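Local coordinates for protein putative antitoxin VapB45 (Mycobacterium tuberculosis, PDB 5AF3) that is possibly the antitoxin of a type II toxin-antitoxin system, with VapC45 as its cognate toxin, at residues I94-D99 with S134-V139; D99-N104 with E121-F126; P178-A183 with R233-A238; P196-S201 with Y225-D230. All blocks are in the same frame, centred on the assembly; numbering follows the deposited sequence.

Contact 1 (I94-D99 with S134-V139)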
# COMPACT_ATOMS: atom_id res chain seq x y z
N ILE A 94 -13.14 -4.74 22.30
CA ILE A 94 -12.00 -3.97 22.80
C ILE A 94 -12.42 -2.81 23.71
O ILE A 94 -11.58 -2.27 24.44
CB ILE A 94 -11.14 -3.44 21.63
CG1 ILE A 94 -9.76 -3.04 22.14
CG2 ILE A 94 -11.91 -2.28 20.85
CD1 ILE A 94 -8.67 -3.02 21.08
N ARG A 95 -13.68 -2.38 23.62
CA ARG A 95 -14.07 -1.14 24.34
C ARG A 95 -13.76 -1.11 25.87
O ARG A 95 -13.24 -0.12 26.38
CB ARG A 95 -15.53 -0.78 24.02
CG ARG A 95 -15.99 0.56 24.59
CD ARG A 95 -17.38 0.87 24.05
NE ARG A 95 -17.95 2.12 24.58
CZ ARG A 95 -18.89 2.19 25.53
NH1 ARG A 95 -19.40 1.08 26.07
NH2 ARG A 95 -19.33 3.38 25.93
N PRO A 96 -14.01 -2.22 26.60
CA PRO A 96 -13.60 -2.16 28.03
C PRO A 96 -12.13 -1.92 28.28
O PRO A 96 -11.77 -1.20 29.22
CB PRO A 96 -14.05 -3.52 28.58
CG PRO A 96 -15.16 -3.87 27.71
CD PRO A 96 -14.71 -3.48 26.33
N SER A 97 -11.27 -2.49 27.44
CA SER A 97 -9.82 -2.19 27.54
C SER A 97 -9.52 -0.72 27.29
O SER A 97 -8.66 -0.15 27.98
CB SER A 97 -8.96 -3.05 26.58
OG SER A 97 -9.07 -4.47 26.90
N LEU A 98 -10.18 -0.16 26.28
CA LEU A 98 -10.02 1.28 25.98
C LEU A 98 -10.51 2.16 27.17
O LEU A 98 -9.78 3.04 27.61
CB LEU A 98 -10.72 1.62 24.68
CG LEU A 98 -10.26 0.84 23.44
CD1 LEU A 98 -10.97 1.36 22.23
CD2 LEU A 98 -8.77 0.95 23.25
N ASP A 99 -11.69 1.86 27.70
CA ASP A 99 -12.21 2.54 28.92
C ASP A 99 -11.18 2.48 30.04
O ASP A 99 -10.89 3.49 30.68
CB ASP A 99 -13.54 1.92 29.39
CG ASP A 99 -14.72 2.20 28.44
OD1 ASP A 99 -14.65 3.13 27.60
OD2 ASP A 99 -15.73 1.47 28.53
N SER A 134 -10.54 -14.71 28.98
CA SER A 134 -11.75 -13.88 28.84
C SER A 134 -11.50 -12.96 27.63
O SER A 134 -10.33 -12.81 27.23
CB SER A 134 -12.02 -13.02 30.07
OG SER A 134 -10.96 -12.10 30.23
N PRO A 135 -12.57 -12.32 27.11
CA PRO A 135 -12.37 -11.37 25.98
C PRO A 135 -11.35 -10.27 26.29
O PRO A 135 -10.52 -9.94 25.43
CB PRO A 135 -13.78 -10.79 25.78
CG PRO A 135 -14.69 -11.95 26.23
CD PRO A 135 -14.00 -12.44 27.46
N ASP A 136 -11.38 -9.72 27.51
CA ASP A 136 -10.35 -8.74 27.88
C ASP A 136 -8.94 -9.33 27.85
O ASP A 136 -8.00 -8.71 27.33
CB ASP A 136 -10.68 -8.09 29.23
CG ASP A 136 -12.02 -7.38 29.23
OD1 ASP A 136 -12.41 -6.72 28.26
OD2 ASP A 136 -12.69 -7.44 30.27
N ASP A 137 -8.77 -10.55 28.38
CA ASP A 137 -7.47 -11.18 28.38
C ASP A 137 -7.00 -11.41 26.94
O ASP A 137 -5.81 -11.25 26.63
CB ASP A 137 -7.56 -12.51 29.15
CG ASP A 137 -6.21 -13.14 29.38
OD1 ASP A 137 -5.22 -12.42 29.70
OD2 ASP A 137 -6.11 -14.38 29.26
N LEU A 138 -7.93 -11.75 26.05
CA LEU A 138 -7.55 -12.01 24.65
C LEU A 138 -7.12 -10.74 23.94
O LEU A 138 -6.14 -10.77 23.19
CB LEU A 138 -8.67 -12.66 23.88
CG LEU A 138 -9.06 -14.05 24.41
CD1 LEU A 138 -10.36 -14.43 23.67
CD2 LEU A 138 -7.97 -15.10 24.31
N VAL A 139 -7.83 -9.64 24.19
CA VAL A 139 -7.36 -8.30 23.69
C VAL A 139 -5.92 -8.06 24.16
O VAL A 139 -4.99 -7.81 23.35
CB VAL A 139 -8.31 -7.15 24.18
CG1 VAL A 139 -7.67 -5.74 23.94
CG2 VAL A 139 -9.64 -7.24 23.50
O HOH W 1 -11.57 -5.25 26.12

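Contact 2 (D99-N104 with E121-F126)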
# COMPACT_ATOMS: atom_id res chain seq x y z
N ASP A 99 -11.69 1.86 27.70
CA ASP A 99 -12.21 2.54 28.92
C ASP A 99 -11.18 2.48 30.04
O ASP A 99 -10.89 3.49 30.68
CB ASP A 99 -13.54 1.92 29.39
CG ASP A 99 -14.72 2.20 28.44
OD1 ASP A 99 -14.65 3.13 27.60
OD2 ASP A 99 -15.73 1.47 28.53
N TRP A 100 -10.61 1.30 30.28
CA TRP A 100 -9.60 1.14 31.32
C TRP A 100 -8.38 1.99 31.06
O TRP A 100 -7.93 2.70 31.95
CB TRP A 100 -9.23 -0.38 31.53
CG TRP A 100 -8.06 -0.62 32.47
CD1 TRP A 100 -6.77 -0.79 32.11
CD2 TRP A 100 -8.09 -0.68 33.91
NE1 TRP A 100 -5.98 -0.98 33.23
CE2 TRP A 100 -6.76 -0.89 34.34
CE3 TRP A 100 -9.09 -0.53 34.87
CZ2 TRP A 100 -6.41 -1.02 35.71
CZ3 TRP A 100 -8.73 -0.64 36.24
CH2 TRP A 100 -7.42 -0.89 36.63
N LEU A 101 -7.89 1.99 29.81
CA LEU A 101 -6.76 2.82 29.42
C LEU A 101 -7.03 4.32 29.64
O LEU A 101 -6.17 5.05 30.16
CB LEU A 101 -6.41 2.59 27.93
CG LEU A 101 -5.49 1.46 27.58
CD1 LEU A 101 -5.62 1.19 26.05
CD2 LEU A 101 -4.09 1.91 28.01
N ILE A 102 -8.22 4.77 29.25
CA ILE A 102 -8.56 6.17 29.44
C ILE A 102 -8.56 6.50 30.95
O ILE A 102 -7.99 7.51 31.37
CB ILE A 102 -9.87 6.53 28.81
CG1 ILE A 102 -9.72 6.50 27.26
CG2 ILE A 102 -10.28 7.97 29.24
CD1 ILE A 102 -11.03 6.43 26.54
N LYS A 103 -9.17 5.61 31.74
CA LYS A 103 -9.25 5.81 33.21
C LYS A 103 -7.88 5.92 33.87
O LYS A 103 -7.75 6.60 34.90
CB LYS A 103 -10.09 4.71 33.86
CG LYS A 103 -11.56 4.70 33.50
CD LYS A 103 -12.20 3.44 34.05
CE LYS A 103 -13.64 3.39 33.73
NZ LYS A 103 -14.21 2.19 34.42
N ASN A 104 -6.84 5.32 33.28
CA ASN A 104 -5.50 5.31 33.85
C ASN A 104 -4.44 6.19 33.18
O ASN A 104 -3.54 6.73 33.88
CB ASN A 104 -4.95 3.88 33.90
CG ASN A 104 -5.65 3.06 34.95
OD1 ASN A 104 -5.29 3.12 36.14
ND2 ASN A 104 -6.72 2.35 34.54
N GLU A 121 1.87 -2.11 30.82
CA GLU A 121 1.70 -2.41 32.26
C GLU A 121 0.27 -2.14 32.70
O GLU A 121 -0.32 -2.98 33.39
CB GLU A 121 2.73 -1.65 33.11
CG GLU A 121 2.64 -1.95 34.59
CD GLU A 121 3.59 -1.07 35.43
OE1 GLU A 121 4.50 -0.42 34.85
OE2 GLU A 121 3.40 -1.03 36.67
N VAL A 122 -0.32 -1.02 32.27
CA VAL A 122 -1.73 -0.74 32.58
C VAL A 122 -2.66 -1.86 32.05
O VAL A 122 -3.57 -2.36 32.74
CB VAL A 122 -2.16 0.70 32.01
CG1 VAL A 122 -3.63 0.89 32.09
CG2 VAL A 122 -1.39 1.84 32.76
N LEU A 123 -2.44 -2.27 30.80
CA LEU A 123 -3.30 -3.29 30.23
C LEU A 123 -3.14 -4.65 30.89
O LEU A 123 -4.10 -5.39 31.06
CB LEU A 123 -3.00 -3.42 28.73
CG LEU A 123 -3.58 -2.23 27.95
CD1 LEU A 123 -2.85 -2.24 26.57
CD2 LEU A 123 -5.09 -2.25 27.82
N TRP A 124 -1.91 -4.99 31.21
CA TRP A 124 -1.64 -6.23 31.93
C TRP A 124 -2.52 -6.33 33.21
O TRP A 124 -3.23 -7.34 33.40
CB TRP A 124 -0.16 -6.32 32.24
CG TRP A 124 0.15 -7.40 33.16
CD1 TRP A 124 -0.07 -8.73 32.95
CD2 TRP A 124 0.71 -7.28 34.47
NE1 TRP A 124 0.33 -9.45 34.05
CE2 TRP A 124 0.81 -8.59 35.00
CE3 TRP A 124 1.14 -6.19 35.25
CZ2 TRP A 124 1.34 -8.84 36.27
CZ3 TRP A 124 1.66 -6.44 36.51
CH2 TRP A 124 1.75 -7.76 37.00
N ARG A 125 -2.49 -5.28 34.02
CA ARG A 125 -3.28 -5.16 35.26
C ARG A 125 -4.78 -5.42 35.02
O ARG A 125 -5.43 -6.10 35.82
CB ARG A 125 -3.10 -3.76 35.87
CG ARG A 125 -1.72 -3.49 36.43
CD ARG A 125 -1.69 -2.24 37.34
NE ARG A 125 -0.93 -1.10 36.78
CZ ARG A 125 -1.44 0.09 36.45
NH1 ARG A 125 -2.76 0.35 36.60
NH2 ARG A 125 -0.63 1.03 35.97
N PHE A 126 -5.31 -4.88 33.92
CA PHE A 126 -6.69 -5.09 33.53
C PHE A 126 -6.98 -6.58 33.23
O PHE A 126 -7.94 -7.14 33.71
CB PHE A 126 -6.99 -4.22 32.30
CG PHE A 126 -8.39 -4.26 31.84
CD1 PHE A 126 -9.42 -3.82 32.67
CD2 PHE A 126 -8.71 -4.70 30.55
CE1 PHE A 126 -10.71 -3.85 32.26
CE2 PHE A 126 -10.00 -4.73 30.13
CZ PHE A 126 -11.02 -4.29 30.99

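Contact 3 (P178-A183 with R233-A238)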
# COMPACT_ATOMS: atom_id res chain seq x y z
N PRO A 178 4.13 5.01 7.63
CA PRO A 178 5.34 4.25 7.26
C PRO A 178 5.21 3.55 5.91
O PRO A 178 6.23 3.14 5.35
CB PRO A 178 5.51 3.23 8.41
CG PRO A 178 4.13 3.06 8.96
CD PRO A 178 3.44 4.41 8.79
N GLN A 179 4.00 3.49 5.38
CA GLN A 179 3.76 2.89 4.05
C GLN A 179 4.40 3.74 2.95
O GLN A 179 4.64 3.23 1.85
CB GLN A 179 2.29 2.65 3.75
CG GLN A 179 1.39 3.89 3.52
CD GLN A 179 0.65 4.33 4.78
OE1 GLN A 179 -0.51 4.77 4.69
NE2 GLN A 179 1.29 4.22 5.94
N TYR A 180 4.69 5.02 3.26
CA TYR A 180 5.38 5.90 2.29
C TYR A 180 6.91 5.85 2.42
O TYR A 180 7.62 6.52 1.68
CB TYR A 180 4.90 7.34 2.43
CG TYR A 180 3.50 7.61 2.03
CD1 TYR A 180 2.46 7.47 2.97
CD2 TYR A 180 3.17 8.02 0.73
CE1 TYR A 180 1.17 7.74 2.63
CE2 TYR A 180 1.88 8.31 0.38
CZ TYR A 180 0.88 8.17 1.33
OH TYR A 180 -0.42 8.44 1.02
N GLY A 181 7.41 5.09 3.39
CA GLY A 181 8.82 4.83 3.50
C GLY A 181 9.63 6.10 3.74
O GLY A 181 9.20 6.99 4.47
N ASP A 182 10.79 6.17 3.09
CA ASP A 182 11.68 7.31 3.25
C ASP A 182 11.17 8.64 2.66
O ASP A 182 11.84 9.67 2.83
CB ASP A 182 13.09 6.97 2.75
CG ASP A 182 13.79 5.92 3.62
OD1 ASP A 182 13.66 5.95 4.88
OD2 ASP A 182 14.48 5.07 3.03
N ALA A 183 9.99 8.65 2.03
CA ALA A 183 9.34 9.94 1.69
C ALA A 183 8.96 10.73 2.95
O ALA A 183 8.66 11.92 2.87
CB ALA A 183 8.09 9.76 0.80
N ARG A 233 9.33 8.15 -5.79
CA ARG A 233 9.01 6.74 -6.10
C ARG A 233 8.33 6.09 -4.90
O ARG A 233 7.31 5.37 -5.05
CB ARG A 233 10.25 5.97 -6.53
CG ARG A 233 10.72 6.28 -7.96
CD ARG A 233 12.18 5.80 -8.22
NE ARG A 233 12.72 6.53 -9.35
CZ ARG A 233 13.73 7.39 -9.31
NH1 ARG A 233 14.43 7.63 -8.20
NH2 ARG A 233 14.08 8.00 -10.43
N ASP A 234 8.89 6.34 -3.71
CA ASP A 234 8.30 5.87 -2.45
C ASP A 234 6.86 6.34 -2.25
O ASP A 234 5.98 5.57 -1.87
CB ASP A 234 9.18 6.31 -1.26
CG ASP A 234 10.49 5.58 -1.21
OD1 ASP A 234 10.66 4.59 -1.98
OD2 ASP A 234 11.35 5.99 -0.41
N ALA A 235 6.60 7.61 -2.51
CA ALA A 235 5.23 8.12 -2.39
C ALA A 235 4.29 7.44 -3.38
O ALA A 235 3.20 7.06 -3.03
CB ALA A 235 5.17 9.65 -2.56
N LEU A 236 4.74 7.28 -4.63
CA LEU A 236 3.90 6.76 -5.66
C LEU A 236 3.40 5.37 -5.33
O LEU A 236 2.24 5.04 -5.59
CB LEU A 236 4.71 6.75 -6.97
CG LEU A 236 4.06 6.74 -8.33
CD1 LEU A 236 3.09 7.91 -8.53
CD2 LEU A 236 5.24 6.75 -9.36
N ASP A 237 4.30 4.56 -4.78
CA ASP A 237 4.19 3.11 -4.55
C ASP A 237 3.68 2.74 -3.16
O ASP A 237 3.61 1.55 -2.82
CB ASP A 237 5.58 2.43 -4.74
CG ASP A 237 6.16 2.61 -6.16
OD1 ASP A 237 5.38 2.67 -7.12
OD2 ASP A 237 7.40 2.67 -6.31
N ALA A 238 3.36 3.73 -2.34
CA ALA A 238 2.75 3.46 -1.02
C ALA A 238 1.37 2.75 -1.07
O ALA A 238 0.45 3.25 -1.70
CB ALA A 238 2.68 4.78 -0.19
O HOH W 2 11.41 3.96 1.35

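Contact 4 (P196-S201 with Y225-D230)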
# COMPACT_ATOMS: atom_id res chain seq x y z
N PRO A 196 -2.11 13.84 3.58
CA PRO A 196 -0.71 13.41 3.56
C PRO A 196 0.26 14.45 2.91
O PRO A 196 0.04 14.84 1.76
CB PRO A 196 -0.76 12.13 2.72
CG PRO A 196 -2.14 11.60 2.96
CD PRO A 196 -3.01 12.83 2.99
N VAL A 197 1.26 14.89 3.65
CA VAL A 197 2.34 15.77 3.11
C VAL A 197 3.69 15.17 3.32
O VAL A 197 3.90 14.41 4.29
CB VAL A 197 2.28 17.24 3.74
CG1 VAL A 197 0.97 17.94 3.43
CG2 VAL A 197 2.56 17.20 5.25
N PHE A 198 4.61 15.50 2.40
CA PHE A 198 6.01 15.26 2.60
C PHE A 198 6.41 16.16 3.79
O PHE A 198 6.28 17.38 3.72
CB PHE A 198 6.80 15.65 1.34
CG PHE A 198 6.53 14.75 0.16
CD1 PHE A 198 7.20 13.54 0.04
CD2 PHE A 198 5.66 15.15 -0.86
CE1 PHE A 198 7.00 12.70 -1.12
CE2 PHE A 198 5.41 14.33 -1.98
CZ PHE A 198 6.06 13.11 -2.11
N ASP A 199 6.83 15.54 4.90
CA ASP A 199 7.23 16.30 6.11
C ASP A 199 8.32 17.33 5.73
O ASP A 199 8.37 18.44 6.26
CB ASP A 199 7.77 15.34 7.16
CG ASP A 199 8.04 16.00 8.51
OD1 ASP A 199 7.28 16.93 8.90
OD2 ASP A 199 8.98 15.52 9.19
N GLY A 200 9.20 16.93 4.81
CA GLY A 200 10.38 17.70 4.46
C GLY A 200 10.13 18.96 3.64
O GLY A 200 10.94 19.90 3.69
N SER A 201 9.04 18.99 2.88
CA SER A 201 8.70 20.23 2.11
C SER A 201 7.30 20.80 2.38
O SER A 201 6.98 21.87 1.88
CB SER A 201 8.84 19.91 0.62
OG SER A 201 7.83 18.98 0.24
N TYR A 225 9.09 20.24 -6.39
CA TYR A 225 8.26 20.02 -5.19
C TYR A 225 9.07 19.78 -3.90
O TYR A 225 8.51 19.49 -2.84
CB TYR A 225 7.20 18.92 -5.42
CG TYR A 225 6.15 19.41 -6.41
CD1 TYR A 225 5.02 20.11 -5.97
CD2 TYR A 225 6.32 19.24 -7.78
CE1 TYR A 225 4.06 20.61 -6.88
CE2 TYR A 225 5.39 19.74 -8.69
CZ TYR A 225 4.25 20.40 -8.24
OH TYR A 225 3.36 20.91 -9.18
N GLY A 226 10.39 19.92 -4.02
CA GLY A 226 11.27 19.97 -2.83
C GLY A 226 11.51 18.63 -2.17
O GLY A 226 11.63 18.55 -0.95
N VAL A 227 11.52 17.57 -2.97
CA VAL A 227 11.75 16.22 -2.47
C VAL A 227 12.80 15.63 -3.39
O VAL A 227 13.29 16.30 -4.30
CB VAL A 227 10.46 15.33 -2.50
CG1 VAL A 227 9.51 15.73 -1.41
CG2 VAL A 227 9.77 15.40 -3.83
N THR A 228 13.13 14.36 -3.15
CA THR A 228 14.10 13.67 -3.97
C THR A 228 13.34 12.72 -4.92
O THR A 228 12.17 12.42 -4.65
CB THR A 228 15.09 12.96 -3.02
OG1 THR A 228 16.35 12.78 -3.67
CG2 THR A 228 14.55 11.67 -2.61
N PRO A 229 13.97 12.31 -6.06
CA PRO A 229 13.34 11.28 -6.92
C PRO A 229 13.02 9.98 -6.20
O PRO A 229 11.93 9.42 -6.42
CB PRO A 229 14.37 11.08 -8.05
CG PRO A 229 15.06 12.38 -8.14
CD PRO A 229 15.21 12.82 -6.69
N ASP A 230 13.93 9.52 -5.35
CA ASP A 230 13.67 8.30 -4.56
C ASP A 230 12.45 8.44 -3.65
O ASP A 230 11.63 7.52 -3.55
CB ASP A 230 14.90 7.91 -3.75
CG ASP A 230 15.95 7.17 -4.59
OD1 ASP A 230 15.66 6.82 -5.76
OD2 ASP A 230 17.05 6.96 -4.07

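Contact 1 (I94-D99 with S134-V139)
S97 and D136 face each other where two helices of a mainly helical part of the chain pack together; the helical segments 95-99 and 135-139 cross at -73°, and residues 94-98 fall within a sequence family of putative DNA-binding HTH domains. The two side chains are joined through one water. S97 OG gives its proton to the water at 2.7 Å, and the water passes one on to D136 OD1, also at 2.7 Å; the direct gap from S97 OG to D136 OD1 is 4.3 Å. A serine suits this buried site because its hydroxyl is small enough to let V139 come close as well: V139 CG1 lies 3.5 Å from S97 OG. With its CG1 branch opposite the backbone N (chi1 167°), V139 pushes that methyl between S97 and I94. I94 reaches it in a similar way, since its own CG1 is swung away from N (chi1 -162°), and the two side chains run at about a right angle, I94 CG1 to V139 CG1 being 3.9 Å. Both are beta-branched, which keeps carbon close to the backbone and suits closely spaced helices. D136 also has a second partner, as its OD2 is hydrogen-bonded to S130 OG, so the carboxylate is held at both oxygens. S134 precedes helix 135-143 as its N-cap, and its OG accepts from D137 N. At the more exposed end of the contact, P96 CB and CG lie beside the carboxylate, the side chains crossing at about a right angle, with P96 CB 3.6 Å from D136 OD1.

Contact 2 (D99-N104 with E121-F126)
W100 lays its indole against F126 and reaches past it to the backbone of the partner helix. Its CB sits over one face of the F126 ring, 3.9 Å from the centroid, a CH-pi contact. With CG placed opposite the backbone N (chi1 172°), the ring leaves helix 95-105 for helix 115-130. CG lies 3.5 Å from F126 CD1, and the five-membered ring forms an offset stack with the phenyl ring, planes 23° apart. CD1 comes next, 3.4 Å from F126 CB, which returns the CH-pi contact from over the indole face, while V122 CG1 also comes close to CD1. NE1 then donates to V122 O at 2.8 Å, from above the carbonyl plane. F126 N reaches the same oxygen from the opposite face, so this helical carbonyl serves two donors. CD2 and CE3 lie near F126 CD1, and CE2 near V122 O and F126 CB. At the far end CZ2 passes 4.0 Å from R125 NH1. Tryptophan suits this packing of helical segments 99-104 and 121-126, whose axes run at 125°: a broad flat group spans the distance between the helices, and its single N-H finds an acceptor in V122 O. The opposite indole face receives N104 ND2, which is held there by a hydrogen bond to W100 O, 2.9 Å long; an asparagine one turn on is short enough to fold back in this way. V122 CG1 packs against N104 CB. Deeper in, L101 CG meets L123 CD2 at 3.7 Å.

Contact 3 (P178-A183 with R233-A238)
Y180 and A238 form the tight side of this contact. The alanine methyl rests over one face of the phenol ring, A238 CB lying 3.7 Å from its centroid in a CH-pi contact and 3.4 Å from Y180 CD2. The ring edge meets A235, whose CA is 3.7 Å from Y180 CD2. Y180 reaches both alanines because CG stands opposite its carbonyl carbon (chi1 -67°), and the small side chain of A235 leaves the ring close to the helix backbone. The same A238 methyl approaches Q179 O at 3.2 Å, and Y180 O faces D234 CB. The loop 178-183, with 3-10 turns, links strands 172-176 and 185-187 of the antiparallel sheet and packs on the end of helix 229-236, which falls within the DUF433 sequence family. G181 has a positive phi, which glycine tolerates readily, and so the chain can turn there toward D182 and A183. Nearby, D237 hydrogen-bonds to Y160 and H159 of the second subunit, placing the contact beside the dimer interface. The other side is looser and wetter. D182, an exposed residue, and D234 do not bond directly: a water accepts from D182 N at 2.9 Å and donates, weakly, to D234 OD2 at 2.7 Å. D182 OD2 and D234 OD2 are 4.7 Å apart, near enough that like charges would probably disfavour each other.

Contact 4 (P196-S201 with Y225-D230)
S201 OG donates to Y225 O at 3.2 Å, meeting the carbonyl nearly head-on (C=O...donor angle 164°), and it is also a weak acceptor for V203 N. The serine suits this place, for its short side chain brings a hydroxyl to a backbone oxygen near the end of helix 218-225. The torsion (chi1 68°) sets OG between backbone N and carbonyl carbon, and this brings it to Y225 O. The backbones themselves run close here, with S201 CB 3.5 Å from G226 O. G226 has a positive phi, and a glycine fits the spot doubly, since any CB there would come very close to S201. Beyond it V227 turns inward: its CG1 lies over one face of the F198 ring, 3.7 Å from the centroid, in a CH-pi contact, the two side chains crossing at about a right angle. F198, on strand 197-198, the outermost of its sheet on that side within this chain, also packs on V208 and A235, so a large flat ring lies between strand and helices. Helix, short glycine-containing turn and second helix, 218-225 and 229-236, are consistent with the helix-turn-helix character of the DUF433 family.

The four contacts fall into two pairs on opposite sides of the chain's centre. Contacts 1 and 2 share helix 95-105 and D99, their centres about 10 Å apart, and F126 on helix 115-130 packs against S97 and D136, tying three helices together. Contacts 3 and 4, also about 10 Å apart between centres, both use helix 229-236 and meet where F198 touches A183 and A235. Along the chain, contact 2 lies within the span of contact 1 and contact 4 within that of contact 3; the first pair closes before the second opens. Centres of different pairs lie 34 to 40 Å apart, so the two pairs belong to separately packed regions of the chain, one mainly helical and one strand-and-helix.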